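Local coordinates for protein halorhodopsin (Halobacterium salinarum, PDB 2JAF) that acts as a light-driven chloride pump, using a bound retinal chromophore to absorb the light that drives the ion across the cell membrane, at residues 211-216 and 228-233; 31-36 and 103-108; 108-113 and 147-152. The protein carries 2 engineered substitutions. All blocks are in the same frame, centred on the assembly; numbering follows the deposited sequence. Where two conformers were deposited one is given.

Interaction 1 (211-216 and 228-233); sequences PIVWAV and GATSWA. Engineered in segment 228-233: Ala229 (natural residue Val). With RET (retinal), chain G.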
loop_
_atom_site.group_PDB
_atom_site.type_symbol
_atom_site.label_atom_id
_atom_site.label_comp_id
_atom_site.label_asym_id
_atom_site.label_seq_id
_atom_site.Cartn_x
_atom_site.Cartn_y
_atom_site.Cartn_z
ATOM N N PRO A 211 13.328 8.507 -15.637
ATOM C CA PRO A 211 12.663 9.773 -15.973
ATOM C C PRO A 211 13.150 10.358 -17.303
ATOM O O PRO A 211 12.449 11.148 -17.934
ATOM C CB PRO A 211 12.978 10.669 -14.771
ATOM C CG PRO A 211 14.252 10.072 -14.190
ATOM C CD PRO A 211 13.981 8.588 -14.319
ATOM N N ILE A 212 14.346 9.964 -17.737
ATOM C CA ILE A 212 14.867 10.453 -19.011
ATOM C C ILE A 212 14.067 9.802 -20.133
ATOM O O ILE A 212 13.662 10.467 -21.085
ATOM C CB ILE A 212 16.367 10.111 -19.172
ATOM C CG1 ILE A 212 17.176 10.929 -18.165
ATOM C CG2 ILE A 212 16.832 10.399 -20.597
ATOM C CD1 ILE A 212 18.672 10.660 -18.196
ATOM N N VAL A 213 13.838 8.497 -20.017
ATOM C CA VAL A 213 13.074 7.778 -21.027
ATOM C C VAL A 213 11.661 8.357 -21.095
ATOM O O VAL A 213 11.130 8.576 -22.185
ATOM C CB VAL A 213 12.976 6.265 -20.700
ATOM C CG1 VAL A 213 11.975 5.594 -21.635
ATOM C CG2 VAL A 213 14.343 5.600 -20.865
ATOM N N TRP A 214 11.058 8.604 -19.936
ATOM C CA TRP A 214 9.696 9.148 -19.902
ATOM C C TRP A 214 9.634 10.492 -20.622
ATOM O O TRP A 214 8.748 10.728 -21.452
ATOM C CB TRP A 214 9.221 9.345 -18.461
ATOM C CG TRP A 214 7.716 9.494 -18.335
ATOM C CD1 TRP A 214 6.816 8.495 -18.122
ATOM C CD2 TRP A 214 6.950 10.707 -18.442
ATOM N NE1 TRP A 214 5.536 9.004 -18.085
ATOM C CE2 TRP A 214 5.591 10.359 -18.280
ATOM C CE3 TRP A 214 7.282 12.051 -18.659
ATOM C CZ2 TRP A 214 4.558 11.310 -18.328
ATOM C CZ3 TRP A 214 6.248 13.001 -18.707
ATOM C CH2 TRP A 214 4.909 12.620 -18.541
ATOM N N ALA A 215 10.585 11.365 -20.301
ATOM C CA ALA A 215 10.652 12.695 -20.898
ATOM C C ALA A 215 10.972 12.696 -22.390
ATOM O O ALA A 215 10.419 13.495 -23.143
ATOM C CB ALA A 215 11.678 13.547 -20.153
ATOM N N VAL A 216 11.878 11.821 -22.816
ATOM C CA VAL A 216 12.257 11.760 -24.224
ATOM C C VAL A 216 11.226 11.011 -25.067
ATOM O O VAL A 216 11.006 11.346 -26.239
ATOM C CB VAL A 216 13.648 11.096 -24.383
ATOM C CG1 VAL A 216 13.982 10.888 -25.857
ATOM C CG2 VAL A 216 14.700 11.972 -23.725
ATOM N N GLY A 228 7.439 1.275 -29.393
ATOM C CA GLY A 228 8.294 0.103 -29.334
ATOM C C GLY A 228 9.675 0.462 -28.807
ATOM O O GLY A 228 10.272 -0.292 -28.031
ATOM N N ALA A 229 10.188 1.618 -29.226
ATOM C CA ALA A 229 11.507 2.066 -28.794
ATOM C C ALA A 229 11.505 2.457 -27.317
ATOM O O ALA A 229 12.423 2.106 -26.573
ATOM C CB ALA A 229 11.966 3.242 -29.650
ATOM N N THR A 230 10.480 3.190 -26.899
ATOM C CA THR A 230 10.371 3.610 -25.503
ATOM C C THR A 230 10.289 2.367 -24.616
ATOM O O THR A 230 10.904 2.300 -23.552
ATOM C CB THR A 230 9.106 4.477 -25.282
ATOM O OG1 THR A 230 9.169 5.639 -26.119
ATOM C CG2 THR A 230 9.007 4.919 -23.830
ATOM N N SER A 231 9.527 1.376 -25.063
ATOM C CA SER A 231 9.387 0.142 -24.299
ATOM C C SER A 231 10.735 -0.562 -24.131
ATOM O O SER A 231 11.080 -1.001 -23.033
ATOM C CB SER A 231 8.383 -0.791 -24.983
ATOM O OG SER A 231 8.097 -1.910 -24.158
ATOM N N TRP A 232 11.509 -0.663 -25.210
ATOM C CA TRP A 232 12.812 -1.316 -25.121
ATOM C C TRP A 232 13.758 -0.592 -24.162
ATOM O O TRP A 232 14.549 -1.232 -23.466
ATOM C CB TRP A 232 13.477 -1.428 -26.505
ATOM C CG TRP A 232 13.277 -2.785 -27.162
ATOM C CD1 TRP A 232 12.451 -3.075 -28.212
ATOM C CD2 TRP A 232 13.868 -4.034 -26.761
ATOM N NE1 TRP A 232 12.489 -4.423 -28.487
ATOM C CE2 TRP A 232 13.349 -5.034 -27.613
ATOM C CE3 TRP A 232 14.785 -4.404 -25.763
ATOM C CZ2 TRP A 232 13.713 -6.387 -27.498
ATOM C CZ3 TRP A 232 15.148 -5.752 -25.646
ATOM C CH2 TRP A 232 14.609 -6.725 -26.513
ATOM N N ALA A 233 13.677 0.735 -24.114
ATOM C CA ALA A 233 14.552 1.495 -23.228
ATOM C C ALA A 233 14.284 1.093 -21.777
ATOM O O ALA A 233 15.216 0.808 -21.020
ATOM C CB ALA A 233 14.330 3.004 -23.422
HETATM C C1 RET G . 9.029 8.461 -13.620
HETATM C C2 RET G . 8.350 9.782 -14.221
HETATM C C3 RET G . 8.210 10.985 -13.257
HETATM C C4 RET G . 9.641 11.442 -12.715
HETATM C C5 RET G . 10.532 10.276 -12.126
HETATM C C6 RET G . 10.266 8.807 -12.554
HETATM C C7 RET G . 11.074 7.732 -11.883
HETATM C C8 RET G . 11.014 6.374 -11.929
HETATM C C9 RET G . 12.021 5.489 -11.407
HETATM C C10 RET G . 11.707 4.167 -11.733
HETATM C C11 RET G . 12.489 3.082 -11.401
HETATM C C12 RET G . 12.115 1.800 -11.832
HETATM C C13 RET G . 12.834 0.590 -11.462
HETATM C C14 RET G . 12.220 -0.587 -11.982
HETATM C C15 RET G . 12.548 -1.875 -11.629
HETATM C C16 RET G . 7.840 7.718 -12.910
HETATM C C17 RET G . 9.541 7.618 -14.900
HETATM C C18 RET G . 11.630 10.710 -11.168
HETATM C C19 RET G . 13.390 6.040 -10.713
HETATM C C20 RET G . 14.134 0.612 -10.637
#

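Interaction 2 (31-36 and 103-108); sequences SSLWVN and RSQWGR. With PLM (palmitic acid), chain E.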
loop_
_atom_site.group_PDB
_atom_site.type_symbol
_atom_site.label_atom_id
_atom_site.label_comp_id
_atom_site.label_asym_id
_atom_site.label_seq_id
_atom_site.Cartn_x
_atom_site.Cartn_y
_atom_site.Cartn_z
ATOM N N SER A 31 8.671 -7.950 -28.605
ATOM C CA SER A 31 9.937 -8.516 -28.147
ATOM C C SER A 31 10.465 -7.871 -26.865
ATOM O O SER A 31 11.045 -8.556 -26.023
ATOM C CB SER A 31 10.995 -8.430 -29.260
ATOM O OG SER A 31 11.146 -7.105 -29.746
ATOM N N SER A 32 10.257 -6.568 -26.711
ATOM C CA SER A 32 10.726 -5.858 -25.523
ATOM C C SER A 32 10.063 -6.390 -24.253
ATOM O O SER A 32 10.580 -6.208 -23.148
ATOM C CB SER A 32 10.448 -4.356 -25.651
ATOM O OG SER A 32 9.064 -4.076 -25.525
ATOM N N LEU A 33 8.917 -7.047 -24.407
ATOM C CA LEU A 33 8.204 -7.594 -23.262
ATOM C C LEU A 33 8.545 -9.067 -23.027
ATOM O O LEU A 33 8.862 -9.467 -21.906
ATOM C CB LEU A 33 6.694 -7.433 -23.464
ATOM C CG LEU A 33 6.231 -6.015 -23.809
ATOM C CD1 LEU A 33 4.724 -6.013 -24.046
ATOM C CD2 LEU A 33 6.606 -5.057 -22.682
ATOM N N TRP A 34 8.485 -9.877 -24.080
ATOM C CA TRP A 34 8.798 -11.299 -23.940
ATOM C C TRP A 34 10.228 -11.528 -23.486
ATOM O O TRP A 34 10.501 -12.458 -22.729
ATOM C CB TRP A 34 8.568 -12.043 -25.258
ATOM C CG TRP A 34 7.128 -12.344 -25.525
ATOM C CD1 TRP A 34 6.362 -11.855 -26.545
ATOM C CD2 TRP A 34 6.272 -13.194 -24.750
ATOM N NE1 TRP A 34 5.078 -12.346 -26.451
ATOM C CE2 TRP A 34 4.996 -13.170 -25.359
ATOM C CE3 TRP A 34 6.458 -13.973 -23.600
ATOM C CZ2 TRP A 34 3.909 -13.896 -24.856
ATOM C CZ3 TRP A 34 5.375 -14.696 -23.099
ATOM C CH2 TRP A 34 4.116 -14.650 -23.729
ATOM N N VAL A 35 11.139 -10.678 -23.945
ATOM C CA VAL A 35 12.539 -10.817 -23.577
ATOM C C VAL A 35 12.706 -10.788 -22.060
ATOM O O VAL A 35 13.480 -11.566 -21.506
ATOM C CB VAL A 35 13.413 -9.704 -24.217
ATOM C CG1 VAL A 35 12.972 -8.335 -23.724
ATOM C CG2 VAL A 35 14.877 -9.933 -23.876
ATOM N N ASN A 36 11.976 -9.911 -21.372
ATOM C CA ASN A 36 12.131 -9.855 -19.926
ATOM C C ASN A 36 11.337 -10.887 -19.147
ATOM O O ASN A 36 11.629 -11.144 -17.983
ATOM C CB ASN A 36 11.881 -8.439 -19.396
ATOM C CG ASN A 36 13.116 -7.564 -19.533
ATOM O OD1 ASN A 36 14.211 -8.070 -19.803
ATOM N ND2 ASN A 36 12.959 -6.263 -19.341
ATOM N N ARG A 103 -0.277 4.753 -26.937
ATOM C CA ARG A 103 -0.242 3.559 -26.107
ATOM C C ARG A 103 0.560 3.825 -24.836
ATOM O O ARG A 103 1.750 4.155 -24.897
ATOM C CB ARG A 103 0.383 2.411 -26.909
ATOM C CG ARG A 103 0.535 1.100 -26.163
ATOM C CD ARG A 103 1.224 0.072 -27.054
ATOM N NE ARG A 103 0.342 -0.411 -28.111
ATOM C CZ ARG A 103 -0.381 -1.523 -28.027
ATOM N NH1 ARG A 103 -0.324 -2.275 -26.934
ATOM N NH2 ARG A 103 -1.160 -1.883 -29.038
ATOM N N SER A 104 -0.094 3.676 -23.685
ATOM C CA SER A 104 0.551 3.900 -22.395
ATOM C C SER A 104 0.713 2.606 -21.605
ATOM O O SER A 104 -0.270 1.980 -21.221
ATOM C CB SER A 104 -0.266 4.896 -21.564
ATOM O OG SER A 104 0.279 5.036 -20.261
ATOM N N GLN A 105 1.959 2.207 -21.372
ATOM C CA GLN A 105 2.243 0.995 -20.609
ATOM C C GLN A 105 2.202 1.395 -19.141
ATOM O O GLN A 105 3.209 1.326 -18.434
ATOM C CB GLN A 105 3.632 0.448 -20.968
ATOM C CG GLN A 105 3.817 0.119 -22.448
ATOM C CD GLN A 105 5.170 -0.513 -22.751
ATOM O OE1 GLN A 105 6.210 -0.037 -22.293
ATOM N NE2 GLN A 105 5.161 -1.581 -23.541
ATOM N N TRP A 106 1.028 1.818 -18.684
ATOM C CA TRP A 106 0.872 2.265 -17.306
ATOM C C TRP A 106 1.101 1.188 -16.255
ATOM O O TRP A 106 1.300 1.496 -15.078
ATOM C CB TRP A 106 -0.496 2.929 -17.098
ATOM C CG TRP A 106 -1.692 2.062 -17.335
ATOM C CD1 TRP A 106 -2.447 1.996 -18.475
ATOM C CD2 TRP A 106 -2.318 1.191 -16.388
ATOM N NE1 TRP A 106 -3.505 1.143 -18.290
ATOM C CE2 TRP A 106 -3.452 0.633 -17.019
ATOM C CE3 TRP A 106 -2.032 0.826 -15.065
ATOM C CZ2 TRP A 106 -4.301 -0.270 -16.373
ATOM C CZ3 TRP A 106 -2.876 -0.073 -14.424
ATOM C CH2 TRP A 106 -3.998 -0.609 -15.081
ATOM N N GLY A 107 1.077 -0.073 -16.676
ATOM C CA GLY A 107 1.326 -1.146 -15.736
ATOM C C GLY A 107 2.761 -1.077 -15.233
ATOM O O GLY A 107 3.070 -1.564 -14.147
ATOM N N ARG A 108 3.655 -0.481 -16.015
ATOM C CA ARG A 108 5.037 -0.374 -15.553
ATOM C C ARG A 108 5.067 0.516 -14.317
ATOM O O ARG A 108 5.624 0.152 -13.281
ATOM C CB ARG A 108 5.938 0.245 -16.626
ATOM C CG ARG A 108 6.291 -0.646 -17.802
ATOM C CD ARG A 108 7.295 0.073 -18.712
ATOM N NE ARG A 108 7.638 -0.669 -19.920
ATOM C CZ ARG A 108 8.559 -1.630 -19.992
ATOM N NH1 ARG A 108 9.252 -1.989 -18.912
ATOM N NH2 ARG A 108 8.802 -2.214 -21.153
HETATM C C1 PLM E . -6.822 3.405 -17.917
HETATM O O1 PLM E . -7.032 2.422 -18.653
HETATM O O2 PLM E . -7.369 4.514 -18.106
HETATM C C2 PLM E . -5.859 3.220 -16.755
HETATM C C3 PLM E . -6.419 3.217 -15.335
HETATM C C4 PLM E . -5.252 2.973 -14.383
HETATM C C5 PLM E . -5.600 2.929 -12.906
HETATM C C6 PLM E . -6.084 1.567 -12.450
HETATM C C7 PLM E . -5.179 0.930 -11.410
HETATM C C8 PLM E . -5.705 -0.421 -10.974
HETATM C C9 PLM E . -4.793 -1.025 -9.917
HETATM C CA PLM E . -5.279 -2.382 -9.444
HETATM C CB PLM E . -4.601 -3.016 -8.238
HETATM C CC PLM E . -4.690 -2.241 -6.934
HETATM C CD PLM E . -4.022 -3.015 -5.816
HETATM C CE PLM E . -4.106 -2.241 -4.501
HETATM C CF PLM E . -2.770 -2.389 -3.782
HETATM C CG PLM E . -2.764 -1.632 -2.464
#

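Interaction 3 (108-113 and 147-152); sequences RYLTWA and TGLAAA. With PLM (palmitic acid), chain D; RET (retinal), chain G.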
loop_
_atom_site.group_PDB
_atom_site.type_symbol
_atom_site.label_atom_id
_atom_site.label_comp_id
_atom_site.label_asym_id
_atom_site.label_seq_id
_atom_site.Cartn_x
_atom_site.Cartn_y
_atom_site.Cartn_z
ATOM N N ARG A 108 3.655 -0.481 -16.015
ATOM C CA ARG A 108 5.037 -0.374 -15.553
ATOM C C ARG A 108 5.067 0.516 -14.317
ATOM O O ARG A 108 5.624 0.152 -13.281
ATOM C CB ARG A 108 5.938 0.245 -16.626
ATOM C CG ARG A 108 6.291 -0.646 -17.802
ATOM C CD ARG A 108 7.295 0.073 -18.712
ATOM N NE ARG A 108 7.638 -0.669 -19.920
ATOM C CZ ARG A 108 8.559 -1.630 -19.992
ATOM N NH1 ARG A 108 9.252 -1.989 -18.912
ATOM N NH2 ARG A 108 8.802 -2.214 -21.153
ATOM N N TYR A 109 4.445 1.686 -14.434
ATOM C CA TYR A 109 4.424 2.657 -13.352
ATOM C C TYR A 109 3.766 2.082 -12.107
ATOM O O TYR A 109 4.244 2.286 -10.986
ATOM C CB TYR A 109 3.715 3.938 -13.832
ATOM C CG TYR A 109 4.071 4.304 -15.267
ATOM C CD1 TYR A 109 5.368 4.114 -15.757
ATOM C CD2 TYR A 109 3.109 4.806 -16.144
ATOM C CE1 TYR A 109 5.694 4.409 -17.082
ATOM C CE2 TYR A 109 3.426 5.104 -17.471
ATOM C CZ TYR A 109 4.720 4.902 -17.933
ATOM O OH TYR A 109 5.037 5.183 -19.244
ATOM N N LEU A 110 2.687 1.330 -12.300
ATOM C CA LEU A 110 1.980 0.723 -11.181
ATOM C C LEU A 110 2.799 -0.337 -10.436
ATOM O O LEU A 110 2.876 -0.328 -9.205
ATOM C CB LEU A 110 0.680 0.076 -11.668
ATOM C CG LEU A 110 -0.121 -0.616 -10.561
ATOM C CD1 LEU A 110 -0.669 0.442 -9.603
ATOM C CD2 LEU A 110 -1.257 -1.434 -11.166
ATOM N N THR A 111 3.409 -1.261 -11.173
ATOM C CA THR A 111 4.183 -2.309 -10.521
ATOM C C THR A 111 5.470 -1.789 -9.882
ATOM O O THR A 111 5.977 -2.388 -8.933
ATOM C CB THR A 111 4.515 -3.454 -11.496
ATOM O OG1 THR A 111 5.430 -2.994 -12.494
ATOM C CG2 THR A 111 3.242 -3.948 -12.172
ATOM N N TRP A 112 5.996 -0.675 -10.385
ATOM C CA TRP A 112 7.214 -0.109 -9.798
ATOM C C TRP A 112 6.929 0.199 -8.326
ATOM O O TRP A 112 7.837 0.192 -7.490
ATOM C CB TRP A 112 7.636 1.197 -10.491
ATOM C CG TRP A 112 8.171 1.046 -11.893
ATOM C CD1 TRP A 112 8.649 -0.092 -12.473
ATOM C CD2 TRP A 112 8.303 2.084 -12.876
ATOM N NE1 TRP A 112 9.067 0.168 -13.760
ATOM C CE2 TRP A 112 8.865 1.497 -14.031
ATOM C CE3 TRP A 112 7.999 3.454 -12.891
ATOM C CZ2 TRP A 112 9.127 2.230 -15.195
ATOM C CZ3 TRP A 112 8.261 4.185 -14.051
ATOM C CH2 TRP A 112 8.819 3.568 -15.187
ATOM N N ALA A 113 5.658 0.470 -8.017
ATOM C CA ALA A 113 5.244 0.791 -6.652
ATOM C C ALA A 113 5.457 -0.374 -5.688
ATOM O O ALA A 113 5.414 -0.193 -4.473
ATOM C CB ALA A 113 3.773 1.240 -6.636
ATOM N N THR A 147 2.810 9.337 -8.433
ATOM C CA THR A 147 2.703 10.623 -9.093
ATOM C C THR A 147 3.152 10.449 -10.544
ATOM O O THR A 147 2.688 11.153 -11.438
ATOM C CB THR A 147 3.519 11.713 -8.358
ATOM O OG1 THR A 147 4.858 11.257 -8.119
ATOM C CG2 THR A 147 2.859 12.035 -7.029
ATOM N N GLY A 148 4.043 9.491 -10.777
ATOM C CA GLY A 148 4.481 9.224 -12.131
ATOM C C GLY A 148 3.312 8.641 -12.907
ATOM O O GLY A 148 3.114 8.959 -14.076
ATOM N N LEU A 149 2.538 7.775 -12.258
ATOM C CA LEU A 149 1.372 7.178 -12.907
ATOM C C LEU A 149 0.369 8.295 -13.203
ATOM O O LEU A 149 -0.262 8.326 -14.268
ATOM C CB LEU A 149 0.721 6.132 -11.988
ATOM C CG LEU A 149 -0.595 5.510 -12.483
ATOM C CD1 LEU A 149 -0.403 4.884 -13.869
ATOM C CD2 LEU A 149 -1.067 4.461 -11.488
ATOM N N ALA A 150 0.235 9.221 -12.260
ATOM C CA ALA A 150 -0.689 10.339 -12.429
ATOM C C ALA A 150 -0.283 11.193 -13.625
ATOM O O ALA A 150 -1.130 11.671 -14.382
ATOM C CB ALA A 150 -0.724 11.186 -11.170
ATOM N N ALA A 151 1.017 11.397 -13.791
ATOM C CA ALA A 151 1.506 12.186 -14.919
ATOM C C ALA A 151 1.072 11.541 -16.236
ATOM O O ALA A 151 0.636 12.229 -17.161
ATOM C CB ALA A 151 3.031 12.298 -14.857
ATOM N N ALA A 152 1.196 10.216 -16.316
ATOM C CA ALA A 152 0.822 9.486 -17.524
ATOM C C ALA A 152 -0.688 9.456 -17.773
ATOM O O ALA A 152 -1.137 9.521 -18.916
ATOM C CB ALA A 152 1.360 8.058 -17.452
HETATM C C1 PLM D . 0.535 -6.442 -12.132
HETATM O O1 PLM D . -0.310 -7.019 -12.838
HETATM O O2 PLM D . 1.748 -6.751 -12.161
HETATM C C2 PLM D . 0.042 -5.329 -11.224
HETATM C C3 PLM D . 0.493 -5.403 -9.769
HETATM C C4 PLM D . -0.081 -4.197 -9.042
HETATM C C5 PLM D . 0.337 -4.226 -7.588
HETATM C C6 PLM D . 1.031 -2.958 -7.152
HETATM C C7 PLM D . 1.105 -3.042 -5.641
HETATM C C8 PLM D . 1.780 -1.835 -5.034
HETATM C C9 PLM D . 1.842 -2.010 -3.526
HETATM C CA PLM D . 2.486 -0.807 -2.863
HETATM C CB PLM D . 2.999 -0.937 -1.436
HETATM C CC PLM D . 4.115 -1.938 -1.182
HETATM C CD PLM D . 4.505 -1.858 0.282
HETATM C CE PLM D . 5.638 -2.835 0.600
HETATM C CF PLM D . 5.828 -2.873 2.110
HETATM C CG PLM D . 6.954 -3.824 2.484
HETATM C C1 RET G . 9.029 8.461 -13.620
HETATM C C2 RET G . 8.350 9.782 -14.221
HETATM C C3 RET G . 8.210 10.985 -13.257
HETATM C C4 RET G . 9.641 11.442 -12.715
HETATM C C5 RET G . 10.532 10.276 -12.126
HETATM C C6 RET G . 10.266 8.807 -12.554
HETATM C C7 RET G . 11.074 7.732 -11.883
HETATM C C8 RET G . 11.014 6.374 -11.929
HETATM C C9 RET G . 12.021 5.489 -11.407
HETATM C C10 RET G . 11.707 4.167 -11.733
HETATM C C11 RET G . 12.489 3.082 -11.401
HETATM C C12 RET G . 12.115 1.800 -11.832
HETATM C C13 RET G . 12.834 0.590 -11.462
HETATM C C14 RET G . 12.220 -0.587 -11.982
HETATM C C15 RET G . 12.548 -1.875 -11.629
HETATM C C16 RET G . 7.840 7.718 -12.910
HETATM C C17 RET G . 9.541 7.618 -14.900
HETATM C C18 RET G . 11.630 10.710 -11.168
HETATM C C19 RET G . 13.390 6.040 -10.713
HETATM C C20 RET G . 14.134 0.612 -10.637
#

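Interaction 1 (211-216 and 228-233)
Val213 meets Thr230 and Ala233 in a small, wholly apolar helix-helix contact of the seven-helix microbial rhodopsin fold. It joins the end of the sixth transmembrane helix (193-216) to the start of the seventh (227-255), close to the loop that links them. Only 127 Å² is buried, and no hydrogen bond crosses. The backbones come nearest at Val213 and Thr230, whose CA atoms are 6.7 Å apart. Thr230 and Ala233 are spaced three along their helix and so offer neighbouring side chains to one valine. Both methyl groups of Val213 are used. CG1 lies opposite the backbone N (chi1 170°) and reaches Thr230 CG2 at 3.8 Å, the two side chains meeting at a slant. CG2, the other branch, presses on the Ala233 methyl.

Thr230 divides its branches by polarity. With chi1 at -59°, CG2 is set against the valine while OG1 is hydrogen-bonded to Ser226 O, four residues back and just ahead of the helix, which satisfies the hydroxyl locally. Ser231, next in sequence, turns away toward helix 27-50, where its side chain touches Leu29 and Leu33. Ala229, an engineered residue that is valine in the natural protein, has its methyl against Val224 of the loop instead.

Another flank of 211-216 belongs to the retinal pocket. The helix kinks at Pro211, whose nitrogen makes no bond to the turn before, and the proline ring packs on the ionone end of the chromophore, CB lying 3.6 Å from retinal C5. Trp214, whose CB points away from 228-233, takes retinal C2 over one face of its indole, 4.2 Å above the ring plane and displaced toward its rim.

Interaction 2 (31-36 and 103-108)
Leu33 CD2 comes up obliquely to the guanidinium of Arg108, whose edge is taken, in plane, by Gln105 OE1; on the neighbouring Trp106, C2 of a palmitic acid lies 3.4 Å above one face of the indole, displaced toward the rim. The Arg108 NE to Gln105 OE1 bond is 2.8 Å long and practically straight at hydrogen (179°). The acceptor Gln105 OE1 lies 1° out of the Arg108 guanidinium plane, whereas the donor NE stands above the Gln105 carbonyl plane, 49° out of it. Arg108 runs extended from CG to NE, and Gln105 is extended beyond its own CG, so the two polar ends arrive side by side in front of helix 27-50.

One leucine methyl serves both: Leu33 CD2 is 3.9 Å from Gln105 NE2 and equally 3.9 Å from Arg108 NH2, Leu33 and Gln105 approaching from opposite directions. Gln105 centres an inverse gamma turn where strand 101-104 gives way to helix 106-127.

The methyl can only pack, so the buried nitrogens find their bonds elsewhere: Gln105 NE2 and Arg108 NH2 at Ser231 OG, Arg108 NH1 at Tyr77 OH. Leu33 thus adds an apolar wall to a polar cluster that fixes the guanidinium's rotation.

Interaction 3 (108-113 and 147-152)
Tyr109 and Leu149 carry the apolar packing between segments 108-113 and 147-152, on helices 106-127 and 131-153; the segments run antiparallel at 170°, their axes 9.0 Å apart. The backbones are close at this point, and Tyr109 CB lies 4.1 Å from Leu149 CB. Turned by its chi1 of -40°, the tyrosine ring reaches along the second helix, where Tyr109 CE2 meets Ala152 CB at 3.6 Å, obliquely to the ring. Leu149 CD1 approaches the ring edge near its plane. Leu110 CD1 adds a looser touch on Leu149 CD2, while its other methyl, CD2, packs on the chain of a palmitic acid.

The ring contacts continue within helix 106-127. Trp112 CH2 sits in plane at the tyrosine edge, and the indole is itself sandwiched: Arg108 O and Tyr109 CA lie over one face and retinal over the other, with C12 3.8 Å above the plane.

Polar bonding is left to the margins. Tyr109 OH is hydrogen-bonded to Glu219 OE2, which anchors the ring at its far end, and no hydrogen bond joins the two segments.

Contact with the chromophore comes from both helices. Gly148, lacking a side chain, lets retinal methyl C16 come to 3.8 Å from its CA, beside Trp112 CZ3. Elsewhere on their helix, Thr147 and Ala150 pack against Ser75 and Leu84 of the third subunit. Tryptophan along the polyene, with glycine against the C16 methyl of the ionone ring, forms one wall of the retinal pocket of the microbial rhodopsin fold.

Overall arrangement
Arg108 lies in segments of both interaction 2 and interaction 3. The tie to interaction 1 runs through Ser231 OG, which is 2.7 Å from Ser32 OG, 3.0 Å from Gln105 NE2 and 3.1 Å from Arg108 NH2, probable hydrogen bonds that draw the first, third and seventh helices together. Interactions 1 and 3, with centres 14 Å apart, both line the retinal; Trp214 CZ2 also packs on Ala151 CB at 3.9 Å. Trp106 CB meets Leu149 CD1 at 3.8 Å, joining interactions 2 and 3. Interaction 2 stands back from the chromophore, its Arg108 side chain about 8 Å from retinal.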